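Local coordinates for protein beta-1,3-glucosyltransferase (Paecilomyces sp. J18, PDB 5JVV) that is a beta-1,3-glucosyltransferase, probably of family 16 of the carbohydrate-active enzymes, with a curved two-sheet beta-jelly-roll fold, at residues I90-G95 and S177-G182; K80-L85 and F236-L241; D23-N28 and D244-G249; T60-L65 and T279-F284. One frame throughout, in Å; residues are numbered along the deposited sequence.

From the N terminus, residues 23-28 open interaction 3, and 60-65 then open interaction 4. Next come 80-85 for interaction 2 and 90-95 for interaction 1, with strand 84-90 running between them. Interaction 1 closes first, at 177-182, and lies within the loop of interaction 2, which closes at 236-241. Interaction 3 closes at 244-249 on the same strand, 240-247, and encloses both. Interaction 4 closes last, at 279-284; it too encloses interactions 1 and 2 but crosses interaction 3. Interactions 1 and 2 join the ends of strand 84-90 to helix 175-180 and to strand 240-247 of the other sheet. Pro94 touches Thr245, and Phe247 touches Phe284, linking interactions 1, 3 and 4.

Interaction 1: I90-G95 and S177-G182; sequences IKHMPG and SFNEQG
Asn179, near the end of helix 175-180, lays its side-chain amide over the His92 ring and grips the backbone of Met93. Its CB lies 3.7 Å from His92 CD2, and its CG 3.4 Å from the same ring atom. Amide and imidazole planes are 10° apart, so the two stack. At the tip OD1 accepts from Met93 N at 2.8 Å, nearly straight, while ND2 donates to Met93 O, also at 2.8 Å, within the amide plane. These two bonds to one residue fix the flip of the amide. With CG anti to the carbonyl carbon (chi1 -67°), the group reaches across to the loop. ND2 also sits over a face of the imidazole without bonding to it; His92 NE2 is held by Glu286 and ND1 by Tyr288 O. Beside this pair Phe178 packs CD2 on Met93 CG (3.6 Å) and CZ on Ile90 CG2. Met93 SD stands above the Phe178 ring, 4.7 Å from its centroid, a distant Met-aromatic contact. A water joins Lys91 O to Asn179 O. Here a helix closed by a Schellman motif, with Gly182 as C-prime residue, docks on a classic beta bulge formed by Lys91 and His92 opposite Glu290.

Interaction 2: K80-L85 and F236-L241; sequences KIDHGL and FKPQKL
Ile81 and Gln239 face each other as a single antiparallel hydrogen-bonded pair, and the side chains around them pack at differing angles. Ile81 N gives to Gln239 O at 2.8 Å and Gln239 N to Ile81 O at 2.9 Å, both donors in the carbonyl plane. The bridge adjoins the pairing of strands 70-77 and 240-247, in which Leu241 bonds Ser77, where the chain leaves that sheet for strand 84-90 of the other. Ile81 and Leu241 meet at about a right angle, CD1 touching CD2 at 3.6 Å, and lie among Trp190, Thr296 and Leu294 of the neighbouring strands. Ile81 CG1 lies between its backbone N and carbonyl carbon (chi1 54°), which brings it close to Gln239 O and CB. Asp82 and Pro238 instead run side by side, with the carboxylate OD2 3.8 Å from Pro238 CG. Lys80 crosses obliquely over both Pro238 and Lys240: its CB touches Pro238 CB and its CG meets Lys240 CG, each at 3.9 Å. The extended Lys80 chain carries NZ to a salt bridge with Asp109, while a water joins that nitrogen to Pro238 O. Gln239 turns back at chi2 and donates from NE2 to Lys237 O, two residues earlier, while OE1 is hydrogen-bonded to Thr106 OG1. Lys80 NZ and Lys240 NZ stand 6.2 Å apart, any repulsion probably eased by Asp109 and, through a weak, long pairing with Lys240, by Glu76. The chemistry is thus split: backbone bonds set the pairing, branched carbons fill the buried side, and the charged ends turn to partners elsewhere and to water.

Interaction 3: D23-N28 and D244-G249; sequences DRDPTN and DTTFCG
Asp25 to Asn28 form a type I beta turn, closed by Asn28 N to Asp25 O, which abuts the end of strand 240-247 at Thr246 and, beyond it, at Gly249. Asp25 makes the direct hydrogen bond across the contact. Its CG is anti to the backbone N (chi1 -177°), which sends the carboxylate toward the strand. Thr246 OG1 donates to OD2 at 2.8 Å from above the carboxylate plane, 63° out of it. Thr27 OG1 donates to the same oxygen at 2.7 Å from the opposite face, on the syn side. Gly29 N is a third donor to OD2. The other oxygen, OD1, accepts from Thr27 N at 3.2 Å, an Asx turn superposed on the beta turn; the loop that carries both turns connects strands 18-20 and 31-33, at the margin of the mixed sheet of the jelly roll. Thr246 CG2 rests 3.9 Å from Thr27 OG1. Gly249, with positive phi, brings CA to Thr27 O at 3.5 Å and to Asn28 O at 3.4 Å, both CA-H...O contacts. A water accepts from Gly249 N and donates to Asn28 O. Asn28 ND2 bonds Asp250, and Cys248 is tied by disulfide to Cys273 of helix 269-279.

Interaction 4: T60-L65 and T279-F284; sequences TNTLSL and TKPEEF
Pro281 pushes its ring against the backbone of Thr60 and Asn61, and this ring makes most of the close approaches. Pro281 CB lies 3.3 Å from Asn61 O and 3.7 Å from Thr60 C; CG follows at 3.6 Å from Asn61 O. The CG and CD edge of the ring also faces Thr62, whose OG1 is 4.0 Å from each of these two carbons. Thr62 meets the ring at a slant. Its OG1 is anti to the carbonyl carbon (chi1 -64°), which lets the hydroxyl border the proline ring and also reach a bridging water. That water is 2.7 Å from Thr62 OG1 and donates to Thr279 O at 2.8 Å. The same rotation leaves CG2 anti to the backbone N, at the margin of the contact, 4.4 Å from Thr279 CA. Thr279 holds its own hydroxyl (chi1 67°) back against its helix, on Asp275 O, while Asn61 turns its amide to Asp58. Pro281 begins the 3-10 segment 281-283, just past helix 269-279, and its carbonyl accepts from Phe284 N. Phe284 is buried and meets Phe247 edge-to-face. Asn61 O, beside the proline ring, accepts from Arg70 NH2, and the backbone of Leu63 bonds that of Ala278. Across the two segments themselves, then, the chemistry is van der Waals contact of ring carbons with peptide atoms plus one water bridge, at the surface, while direct polar bonds of the loop include those to Asp58, Arg70 and Ala278.

Interaction 1: I90-G95 and S177-G182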
loop_
_atom_site.group_PDB
_atom_site.type_symbol
_atom_site.label_atom_id
_atom_site.label_comp_id
_atom_site.label_asym_id
_atom_site.label_seq_id
_atom_site.Cartn_x
_atom_site.Cartn_y
_atom_site.Cartn_z
ATOM N N ILE A 90 2.631 11.161 -0.362
ATOM C CA ILE A 90 1.215 10.812 -0.313
ATOM C C ILE A 90 0.517 11.721 0.697
ATOM O O ILE A 90 0.881 11.746 1.873
ATOM C CB ILE A 90 1.058 9.329 0.094
ATOM C CG1 ILE A 90 1.792 8.432 -0.909
ATOM C CG2 ILE A 90 -0.414 8.937 0.198
ATOM C CD1 ILE A 90 2.068 7.025 -0.403
ATOM N N LYS A 91 -0.469 12.484 0.237
ATOM C CA LYS A 91 -1.188 13.404 1.107
ATOM C C LYS A 91 -2.258 12.681 1.930
ATOM O O LYS A 91 -2.543 13.054 3.070
ATOM C CB LYS A 91 -1.817 14.533 0.275
ATOM C CG LYS A 91 -2.649 15.518 1.089
ATOM C CD LYS A 91 -3.472 16.448 0.208
ATOM C CE LYS A 91 -2.604 17.404 -0.594
ATOM N NZ LYS A 91 -1.858 18.341 0.293
ATOM N N HIS A 92 -2.842 11.634 1.357
ATOM C CA HIS A 92 -3.977 10.960 1.967
ATOM C C HIS A 92 -3.954 9.515 1.503
ATOM O O HIS A 92 -3.584 9.232 0.360
ATOM C CB HIS A 92 -5.277 11.638 1.504
ATOM C CG HIS A 92 -6.497 11.279 2.300
ATOM N ND1 HIS A 92 -7.239 10.137 2.063
ATOM C CD2 HIS A 92 -7.150 11.951 3.277
ATOM C CE1 HIS A 92 -8.273 10.109 2.880
ATOM N NE2 HIS A 92 -8.245 11.194 3.634
ATOM N N MET A 93 -4.327 8.601 2.390
ATOM C CA MET A 93 -4.499 7.203 2.017
ATOM C C MET A 93 -5.852 6.754 2.542
ATOM O O MET A 93 -6.475 7.476 3.321
ATOM C CB MET A 93 -3.381 6.321 2.584
ATOM C CG MET A 93 -3.433 6.109 4.098
ATOM S SD MET A 93 -2.387 4.736 4.589
ATOM C CE MET A 93 -3.317 3.397 3.879
ATOM N N PRO A 94 -6.336 5.582 2.101
ATOM C CA PRO A 94 -7.658 5.199 2.613
ATOM C C PRO A 94 -7.642 5.093 4.134
ATOM O O PRO A 94 -6.654 4.631 4.744
ATOM C CB PRO A 94 -7.905 3.850 1.933
ATOM C CG PRO A 94 -7.230 4.026 0.605
ATOM C CD PRO A 94 -5.953 4.782 0.923
ATOM N N GLY A 95 -8.723 5.579 4.744
ATOM C CA GLY A 95 -8.771 5.725 6.186
ATOM C C GLY A 95 -8.960 4.434 6.951
ATOM O O GLY A 95 -9.031 3.337 6.384
ATOM N N SER A 177 -4.985 8.288 11.158
ATOM C CA SER A 177 -3.946 9.066 11.849
ATOM C C SER A 177 -2.944 9.701 10.878
ATOM O O SER A 177 -2.445 10.803 11.106
ATOM C CB SER A 177 -3.218 8.207 12.888
ATOM O OG SER A 177 -2.488 7.148 12.285
ATOM N N PHE A 178 -2.658 8.990 9.793
ATOM C CA PHE A 178 -1.776 9.460 8.731
ATOM C C PHE A 178 -2.449 10.634 8.029
ATOM O O PHE A 178 -1.826 11.668 7.788
ATOM C CB PHE A 178 -1.542 8.275 7.785
ATOM C CG PHE A 178 -0.842 8.600 6.484
ATOM C CD1 PHE A 178 0.532 8.414 6.354
ATOM C CD2 PHE A 178 -1.574 8.971 5.356
ATOM C CE1 PHE A 178 1.175 8.651 5.140
ATOM C CE2 PHE A 178 -0.947 9.213 4.143
ATOM C CZ PHE A 178 0.432 9.057 4.029
ATOM N N ASN A 179 -3.735 10.485 7.730
ATOM C CA ASN A 179 -4.467 11.501 6.989
ATOM C C ASN A 179 -4.591 12.827 7.728
ATOM O O ASN A 179 -4.475 13.892 7.125
ATOM C CB ASN A 179 -5.859 10.992 6.610
ATOM C CG ASN A 179 -5.805 9.859 5.610
ATOM O OD1 ASN A 179 -4.814 9.701 4.887
ATOM N ND2 ASN A 179 -6.858 9.055 5.569
ATOM N N GLU A 180 -4.834 12.763 9.032
ATOM C CA GLU A 180 -5.159 13.988 9.760
ATOM C C GLU A 180 -3.946 14.879 9.958
ATOM O O GLU A 180 -4.085 16.058 10.288
ATOM C CB GLU A 180 -5.871 13.685 11.086
ATOM C CG GLU A 180 -5.106 12.795 12.039
ATOM C CD GLU A 180 -6.022 12.143 13.059
ATOM O OE1 GLU A 180 -5.518 11.693 14.109
ATOM O OE2 GLU A 180 -7.246 12.073 12.804
ATOM N N GLN A 181 -2.761 14.322 9.731
ATOM C CA GLN A 181 -1.530 15.099 9.778
ATOM C C GLN A 181 -0.948 15.375 8.395
ATOM O O GLN A 181 0.214 15.756 8.280
ATOM C CB GLN A 181 -0.494 14.440 10.685
ATOM C CG GLN A 181 -0.731 14.717 12.163
ATOM C CD GLN A 181 -1.256 16.126 12.415
ATOM O OE1 GLN A 181 -0.629 17.120 12.038
ATOM N NE2 GLN A 181 -2.423 16.214 13.047
ATOM N N GLY A 182 -1.767 15.188 7.362
ATOM C CA GLY A 182 -1.397 15.519 5.994
ATOM C C GLY A 182 -0.499 14.505 5.299
ATOM O O GLY A 182 0.209 14.843 4.340
HETATM O O HOH W 1 -4.607 14.119 4.342
HETATM O O HOH W 2 -0.570 17.609 3.172
#

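Interaction 2: K80-L85 and F236-L241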
loop_
_atom_site.group_PDB
_atom_site.type_symbol
_atom_site.label_atom_id
_atom_site.label_comp_id
_atom_site.label_asym_id
_atom_site.label_seq_id
_atom_site.Cartn_x
_atom_site.Cartn_y
_atom_site.Cartn_z
ATOM N N LYS A 80 9.009 -1.042 -14.803
ATOM C CA LYS A 80 9.363 -1.724 -13.571
ATOM C C LYS A 80 10.565 -1.084 -12.883
ATOM O O LYS A 80 11.376 -0.407 -13.514
ATOM C CB LYS A 80 9.644 -3.200 -13.850
ATOM C CG LYS A 80 8.445 -3.954 -14.402
ATOM C CD LYS A 80 8.821 -5.397 -14.716
ATOM C CE LYS A 80 7.592 -6.229 -15.085
ATOM N NZ LYS A 80 7.980 -7.625 -15.455
ATOM N N ILE A 81 10.669 -1.302 -11.577
ATOM C CA ILE A 81 11.793 -0.812 -10.799
ATOM C C ILE A 81 12.733 -1.968 -10.466
ATOM O O ILE A 81 12.292 -3.089 -10.210
ATOM C CB ILE A 81 11.316 -0.136 -9.499
ATOM C CG1 ILE A 81 10.407 -1.081 -8.714
ATOM C CG2 ILE A 81 10.575 1.169 -9.812
ATOM C CD1 ILE A 81 10.410 -0.838 -7.216
ATOM N N ASP A 82 14.035 -1.705 -10.480
ATOM C CA ASP A 82 15.007 -2.746 -10.159
ATOM C C ASP A 82 16.129 -2.157 -9.330
ATOM O O ASP A 82 17.052 -1.532 -9.867
ATOM C CB ASP A 82 15.558 -3.385 -11.430
ATOM C CG ASP A 82 16.390 -4.625 -11.147
ATOM O OD1 ASP A 82 16.385 -5.104 -9.989
ATOM O OD2 ASP A 82 17.029 -5.133 -12.092
ATOM N N HIS A 83 16.045 -2.377 -8.018
ATOM C CA HIS A 83 16.903 -1.711 -7.034
ATOM C C HIS A 83 16.712 -0.193 -7.091
ATOM O O HIS A 83 15.855 0.304 -7.825
ATOM C CB HIS A 83 18.375 -2.093 -7.214
ATOM C CG HIS A 83 18.666 -3.543 -6.952
ATOM N ND1 HIS A 83 17.898 -4.566 -7.465
ATOM C CD2 HIS A 83 19.656 -4.133 -6.242
ATOM C CE1 HIS A 83 18.396 -5.728 -7.071
ATOM N NE2 HIS A 83 19.460 -5.493 -6.328
ATOM N N GLY A 84 17.484 0.541 -6.298
ATOM C CA GLY A 84 17.421 1.994 -6.304
ATOM C C GLY A 84 16.546 2.556 -5.198
ATOM O O GLY A 84 16.345 1.914 -4.162
ATOM N N LEU A 85 16.020 3.760 -5.417
ATOM C CA LEU A 85 15.139 4.393 -4.442
ATOM C C LEU A 85 13.768 4.643 -5.031
ATOM O O LEU A 85 13.644 4.987 -6.209
ATOM C CB LEU A 85 15.692 5.745 -3.999
ATOM C CG LEU A 85 17.059 5.883 -3.366
ATOM C CD1 LEU A 85 17.232 7.339 -2.955
ATOM C CD2 LEU A 85 17.177 4.968 -2.163
ATOM N N PHE A 236 13.997 -10.550 -5.406
ATOM C CA PHE A 236 13.023 -9.909 -6.273
ATOM C C PHE A 236 13.589 -9.566 -7.638
ATOM O O PHE A 236 14.672 -8.983 -7.750
ATOM C CB PHE A 236 12.466 -8.651 -5.588
ATOM C CG PHE A 236 11.848 -8.934 -4.253
ATOM C CD1 PHE A 236 10.578 -9.476 -4.173
ATOM C CD2 PHE A 236 12.552 -8.704 -3.079
ATOM C CE1 PHE A 236 10.010 -9.783 -2.937
ATOM C CE2 PHE A 236 11.984 -8.993 -1.837
ATOM C CZ PHE A 236 10.714 -9.532 -1.773
ATOM N N LYS A 237 12.860 -9.946 -8.671
ATOM C CA LYS A 237 13.088 -9.474 -10.002
ATOM C C LYS A 237 12.544 -8.052 -10.184
ATOM O O LYS A 237 11.941 -7.592 -9.313
ATOM C CB LYS A 237 12.457 -10.415 -10.953
ATOM C CG LYS A 237 13.230 -11.670 -10.848
ATOM C CD LYS A 237 12.661 -12.740 -11.646
ATOM C CE LYS A 237 13.626 -13.880 -11.651
ATOM N NZ LYS A 237 12.883 -14.671 -12.568
ATOM N N PRO A 238 12.768 -7.407 -11.308
ATOM C CA PRO A 238 12.195 -6.060 -11.443
ATOM C C PRO A 238 10.691 -6.074 -11.120
ATOM O O PRO A 238 9.990 -7.019 -11.499
ATOM C CB PRO A 238 12.454 -5.720 -12.915
ATOM C CG PRO A 238 13.709 -6.493 -13.251
ATOM C CD PRO A 238 13.577 -7.784 -12.487
ATOM N N GLN A 239 10.221 -5.061 -10.385
ATOM C CA GLN A 239 8.875 -5.075 -9.808
ATOM C C GLN A 239 8.021 -3.979 -10.407
ATOM O O GLN A 239 8.523 -2.908 -10.715
ATOM C CB GLN A 239 8.947 -4.810 -8.296
ATOM C CG GLN A 239 9.742 -5.836 -7.501
ATOM C CD GLN A 239 8.977 -7.119 -7.305
ATOM O OE1 GLN A 239 8.014 -7.170 -6.537
ATOM N NE2 GLN A 239 9.392 -8.175 -8.010
ATOM N N LYS A 240 6.729 -4.240 -10.541
ATOM C CA LYS A 240 5.769 -3.177 -10.817
ATOM C C LYS A 240 5.333 -2.575 -9.492
ATOM O O LYS A 240 5.144 -3.307 -8.518
ATOM C CB LYS A 240 4.542 -3.746 -11.518
ATOM C CG LYS A 240 4.808 -4.240 -12.924
ATOM C CD LYS A 240 3.546 -4.824 -13.532
ATOM C CE LYS A 240 3.070 -6.042 -12.753
ATOM N NZ LYS A 240 2.143 -6.900 -13.563
ATOM N N LEU A 241 5.169 -1.255 -9.463
ATOM C CA LEU A 241 4.586 -0.571 -8.308
ATOM C C LEU A 241 3.067 -0.582 -8.425
ATOM O O LEU A 241 2.520 -0.373 -9.512
ATOM C CB LEU A 241 5.086 0.871 -8.235
ATOM C CG LEU A 241 6.598 1.039 -8.066
ATOM C CD1 LEU A 241 7.013 2.507 -8.141
ATOM C CD2 LEU A 241 7.032 0.436 -6.752
HETATM O O HOH W 3 9.927 -8.818 -13.582
HETATM O O HOH W 4 16.262 -7.785 -9.630
#

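Interaction 3: D23-N28 and D244-G249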
loop_
_atom_site.group_PDB
_atom_site.type_symbol
_atom_site.label_atom_id
_atom_site.label_comp_id
_atom_site.label_asym_id
_atom_site.label_seq_id
_atom_site.Cartn_x
_atom_site.Cartn_y
_atom_site.Cartn_z
ATOM N N ASP A 23 -9.717 -6.721 -13.671
ATOM C CA ASP A 23 -10.246 -8.077 -13.541
ATOM C C ASP A 23 -10.697 -8.359 -12.108
ATOM O O ASP A 23 -10.616 -7.484 -11.238
ATOM C CB ASP A 23 -9.191 -9.090 -13.967
ATOM C CG ASP A 23 -8.906 -9.039 -15.449
ATOM O OD1 ASP A 23 -9.860 -8.831 -16.229
ATOM O OD2 ASP A 23 -7.729 -9.201 -15.831
ATOM N N ARG A 24 -11.172 -9.581 -11.870
ATOM C CA ARG A 24 -11.583 -9.979 -10.527
ATOM C C ARG A 24 -10.394 -9.869 -9.589
ATOM O O ARG A 24 -9.259 -10.164 -9.970
ATOM C CB ARG A 24 -12.126 -11.413 -10.508
ATOM C CG ARG A 24 -13.438 -11.599 -11.243
ATOM C CD ARG A 24 -13.988 -12.999 -11.001
ATOM N NE ARG A 24 -14.774 -13.473 -12.136
ATOM C CZ ARG A 24 -14.265 -14.153 -13.159
ATOM N NH1 ARG A 24 -12.970 -14.444 -13.183
ATOM N NH2 ARG A 24 -15.047 -14.544 -14.159
ATOM N N ASP A 25 -10.655 -9.425 -8.364
ATOM C CA ASP A 25 -9.580 -9.221 -7.390
ATOM C C ASP A 25 -8.827 -10.513 -7.075
ATOM O O ASP A 25 -9.439 -11.494 -6.653
ATOM C CB ASP A 25 -10.160 -8.660 -6.096
ATOM C CG ASP A 25 -9.090 -8.347 -5.073
ATOM O OD1 ASP A 25 -7.937 -8.107 -5.482
ATOM O OD2 ASP A 25 -9.390 -8.349 -3.860
ATOM N N PRO A 26 -7.494 -10.518 -7.266
ATOM C CA PRO A 26 -6.740 -11.722 -6.886
ATOM C C PRO A 26 -6.863 -12.054 -5.395
ATOM O O PRO A 26 -6.767 -13.234 -5.032
ATOM C CB PRO A 26 -5.303 -11.347 -7.240
ATOM C CG PRO A 26 -5.460 -10.387 -8.382
ATOM C CD PRO A 26 -6.643 -9.548 -7.981
ATOM N N THR A 27 -7.104 -11.046 -4.555
ATOM C CA THR A 27 -7.305 -11.273 -3.118
ATOM C C THR A 27 -8.777 -11.499 -2.716
ATOM O O THR A 27 -9.123 -11.468 -1.525
ATOM C CB THR A 27 -6.632 -10.166 -2.250
ATOM O OG1 THR A 27 -6.912 -8.867 -2.798
ATOM C CG2 THR A 27 -5.140 -10.346 -2.249
ATOM N N ASN A 28 -9.632 -11.719 -3.714
ATOM C CA ASN A 28 -11.008 -12.178 -3.501
ATOM C C ASN A 28 -11.881 -11.178 -2.774
ATOM O O ASN A 28 -12.869 -11.545 -2.124
ATOM C CB ASN A 28 -11.019 -13.530 -2.780
ATOM C CG ASN A 28 -10.295 -14.597 -3.563
ATOM O OD1 ASN A 28 -10.611 -14.843 -4.731
ATOM N ND2 ASN A 28 -9.293 -15.203 -2.949
ATOM N N ASP A 244 -3.605 0.189 -4.700
ATOM C CA ASP A 244 -4.976 -0.274 -4.825
ATOM C C ASP A 244 -5.735 -0.073 -3.528
ATOM O O ASP A 244 -5.135 0.208 -2.485
ATOM C CB ASP A 244 -5.030 -1.742 -5.299
ATOM C CG ASP A 244 -4.657 -2.730 -4.212
ATOM O OD1 ASP A 244 -3.711 -3.527 -4.418
ATOM O OD2 ASP A 244 -5.322 -2.738 -3.154
ATOM N N THR A 245 -7.055 -0.189 -3.607
ATOM C CA THR A 245 -7.890 -0.371 -2.429
ATOM C C THR A 245 -8.888 -1.469 -2.763
ATOM O O THR A 245 -9.680 -1.328 -3.699
ATOM C CB THR A 245 -8.649 0.904 -2.045
ATOM O OG1 THR A 245 -7.711 1.971 -1.845
ATOM C CG2 THR A 245 -9.453 0.695 -0.756
ATOM N N THR A 246 -8.823 -2.574 -2.027
ATOM C CA THR A 246 -9.851 -3.605 -2.133
ATOM C C THR A 246 -10.688 -3.603 -0.857
ATOM O O THR A 246 -10.503 -2.726 -0.007
ATOM C CB THR A 246 -9.244 -4.995 -2.464
ATOM O OG1 THR A 246 -10.300 -5.913 -2.766
ATOM C CG2 THR A 246 -8.403 -5.544 -1.305
ATOM N N PHE A 247 -11.619 -4.549 -0.730
ATOM C CA PHE A 247 -12.502 -4.610 0.434
ATOM C C PHE A 247 -12.661 -6.050 0.842
ATOM O O PHE A 247 -12.723 -6.913 -0.019
ATOM C CB PHE A 247 -13.895 -4.073 0.098
ATOM C CG PHE A 247 -13.905 -2.636 -0.341
ATOM C CD1 PHE A 247 -13.901 -1.611 0.596
ATOM C CD2 PHE A 247 -13.945 -2.312 -1.695
ATOM C CE1 PHE A 247 -13.926 -0.271 0.187
ATOM C CE2 PHE A 247 -13.963 -0.982 -2.109
ATOM C CZ PHE A 247 -13.961 0.036 -1.169
ATOM N N CYS A 248 -12.723 -6.307 2.143
ATOM C CA CYS A 248 -13.018 -7.647 2.653
ATOM C C CYS A 248 -11.999 -8.664 2.110
ATOM O O CYS A 248 -10.796 -8.444 2.218
ATOM C CB CYS A 248 -14.493 -8.008 2.367
ATOM S SG CYS A 248 -15.665 -6.767 3.047
ATOM N N GLY A 249 -12.452 -9.754 1.505
ATOM C CA GLY A 249 -11.525 -10.701 0.900
ATOM C C GLY A 249 -10.629 -11.424 1.894
ATOM O O GLY A 249 -10.954 -11.499 3.085
HETATM O O HOH W 5 -14.722 -10.514 -0.200
#

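Interaction 4: T60-L65 and T279-F284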
loop_
_atom_site.group_PDB
_atom_site.type_symbol
_atom_site.label_atom_id
_atom_site.label_comp_id
_atom_site.label_asym_id
_atom_site.label_seq_id
_atom_site.Cartn_x
_atom_site.Cartn_y
_atom_site.Cartn_z
ATOM N N THR A 60 -21.171 6.337 -2.981
ATOM C CA THR A 60 -22.509 6.846 -3.280
ATOM C C THR A 60 -23.578 5.757 -3.254
ATOM O O THR A 60 -24.650 5.922 -2.657
ATOM C CB THR A 60 -22.506 7.494 -4.681
ATOM O OG1 THR A 60 -21.650 8.646 -4.664
ATOM C CG2 THR A 60 -23.906 7.922 -5.086
ATOM N N ASN A 61 -23.281 4.639 -3.907
ATOM C CA ASN A 61 -24.298 3.625 -4.163
ATOM C C ASN A 61 -24.383 2.527 -3.117
ATOM O O ASN A 61 -23.368 2.070 -2.591
ATOM C CB ASN A 61 -24.066 2.997 -5.540
ATOM C CG ASN A 61 -24.203 4.005 -6.668
ATOM O OD1 ASN A 61 -25.295 4.518 -6.931
ATOM N ND2 ASN A 61 -23.099 4.288 -7.342
ATOM N N THR A 62 -25.612 2.098 -2.837
ATOM C CA THR A 62 -25.875 0.930 -2.003
ATOM C C THR A 62 -25.852 -0.278 -2.932
ATOM O O THR A 62 -26.380 -0.213 -4.045
ATOM C CB THR A 62 -27.251 1.073 -1.330
ATOM O OG1 THR A 62 -27.234 2.206 -0.442
ATOM C CG2 THR A 62 -27.622 -0.177 -0.563
ATOM N N LEU A 63 -25.229 -1.372 -2.493
ATOM C CA LEU A 63 -24.960 -2.500 -3.377
ATOM C C LEU A 63 -25.603 -3.792 -2.911
ATOM O O LEU A 63 -25.850 -3.995 -1.718
ATOM C CB LEU A 63 -23.449 -2.732 -3.478
ATOM C CG LEU A 63 -22.610 -1.515 -3.844
ATOM C CD1 LEU A 63 -21.139 -1.848 -3.751
ATOM C CD2 LEU A 63 -22.975 -1.054 -5.258
ATOM N N SER A 64 -25.871 -4.678 -3.865
ATOM C CA SER A 64 -26.319 -6.029 -3.532
ATOM C C SER A 64 -25.215 -6.804 -2.827
ATOM O O SER A 64 -24.026 -6.615 -3.107
ATOM C CB SER A 64 -26.723 -6.775 -4.792
ATOM O OG SER A 64 -27.031 -8.124 -4.473
ATOM N N LEU A 65 -25.598 -7.692 -1.916
ATOM C CA LEU A 65 -24.609 -8.532 -1.247
ATOM C C LEU A 65 -23.960 -9.517 -2.220
ATOM O O LEU A 65 -22.900 -10.067 -1.935
ATOM C CB LEU A 65 -25.242 -9.290 -0.081
ATOM C CG LEU A 65 -25.916 -8.470 1.016
ATOM C CD1 LEU A 65 -26.348 -9.385 2.152
ATOM C CD2 LEU A 65 -24.974 -7.381 1.507
ATOM N N THR A 279 -23.684 -1.849 2.234
ATOM C CA THR A 279 -24.835 -1.065 2.695
ATOM C C THR A 279 -24.501 0.315 3.276
ATOM O O THR A 279 -25.411 1.103 3.562
ATOM C CB THR A 279 -25.702 -1.849 3.720
ATOM O OG1 THR A 279 -24.963 -2.041 4.937
ATOM C CG2 THR A 279 -26.119 -3.196 3.156
ATOM N N LYS A 280 -23.213 0.607 3.450
ATOM C CA LYS A 280 -22.799 1.888 4.026
ATOM C C LYS A 280 -21.864 2.688 3.113
ATOM O O LYS A 280 -20.729 3.001 3.486
ATOM C CB LYS A 280 -22.149 1.669 5.395
ATOM C CG LYS A 280 -23.059 0.986 6.405
ATOM C CD LYS A 280 -22.301 0.720 7.692
ATOM C CE LYS A 280 -23.126 -0.080 8.684
ATOM N NZ LYS A 280 -24.328 0.684 9.110
ATOM N N PRO A 281 -22.349 3.060 1.917
ATOM C CA PRO A 281 -21.466 3.756 0.971
ATOM C C PRO A 281 -20.834 5.036 1.528
ATOM O O PRO A 281 -19.662 5.296 1.243
ATOM C CB PRO A 281 -22.405 4.096 -0.194
ATOM C CG PRO A 281 -23.796 4.059 0.402
ATOM C CD PRO A 281 -23.723 2.933 1.392
ATOM N N GLU A 282 -21.573 5.804 2.325
ATOM C CA GLU A 282 -21.052 7.073 2.853
ATOM C C GLU A 282 -19.831 6.897 3.764
ATOM O O GLU A 282 -19.022 7.815 3.915
ATOM C CB GLU A 282 -22.159 7.848 3.578
ATOM C CG GLU A 282 -21.776 9.259 4.007
ATOM C CD GLU A 282 -21.377 10.143 2.840
ATOM O OE1 GLU A 282 -20.346 10.843 2.958
ATOM O OE2 GLU A 282 -22.096 10.143 1.812
ATOM N N GLU A 283 -19.685 5.716 4.359
ATOM C CA GLU A 283 -18.539 5.437 5.221
ATOM C C GLU A 283 -17.237 5.371 4.439
ATOM O O GLU A 283 -16.150 5.340 5.023
ATOM C CB GLU A 283 -18.748 4.127 5.986
ATOM C CG GLU A 283 -19.833 4.203 7.037
ATOM C CD GLU A 283 -19.280 4.133 8.449
ATOM O OE1 GLU A 283 -20.073 3.876 9.379
ATOM O OE2 GLU A 283 -18.055 4.331 8.629
ATOM N N PHE A 284 -17.338 5.379 3.112
ATOM C CA PHE A 284 -16.143 5.217 2.273
ATOM C C PHE A 284 -15.686 6.488 1.588
ATOM O O PHE A 284 -14.816 6.464 0.707
ATOM C CB PHE A 284 -16.364 4.062 1.288
ATOM C CG PHE A 284 -16.558 2.760 1.992
ATOM C CD1 PHE A 284 -15.457 2.052 2.446
ATOM C CD2 PHE A 284 -17.830 2.308 2.307
ATOM C CE1 PHE A 284 -15.611 0.862 3.152
ATOM C CE2 PHE A 284 -18.002 1.136 3.011
ATOM C CZ PHE A 284 -16.888 0.409 3.441
HETATM O O HOH W 6 -27.698 1.944 2.234
#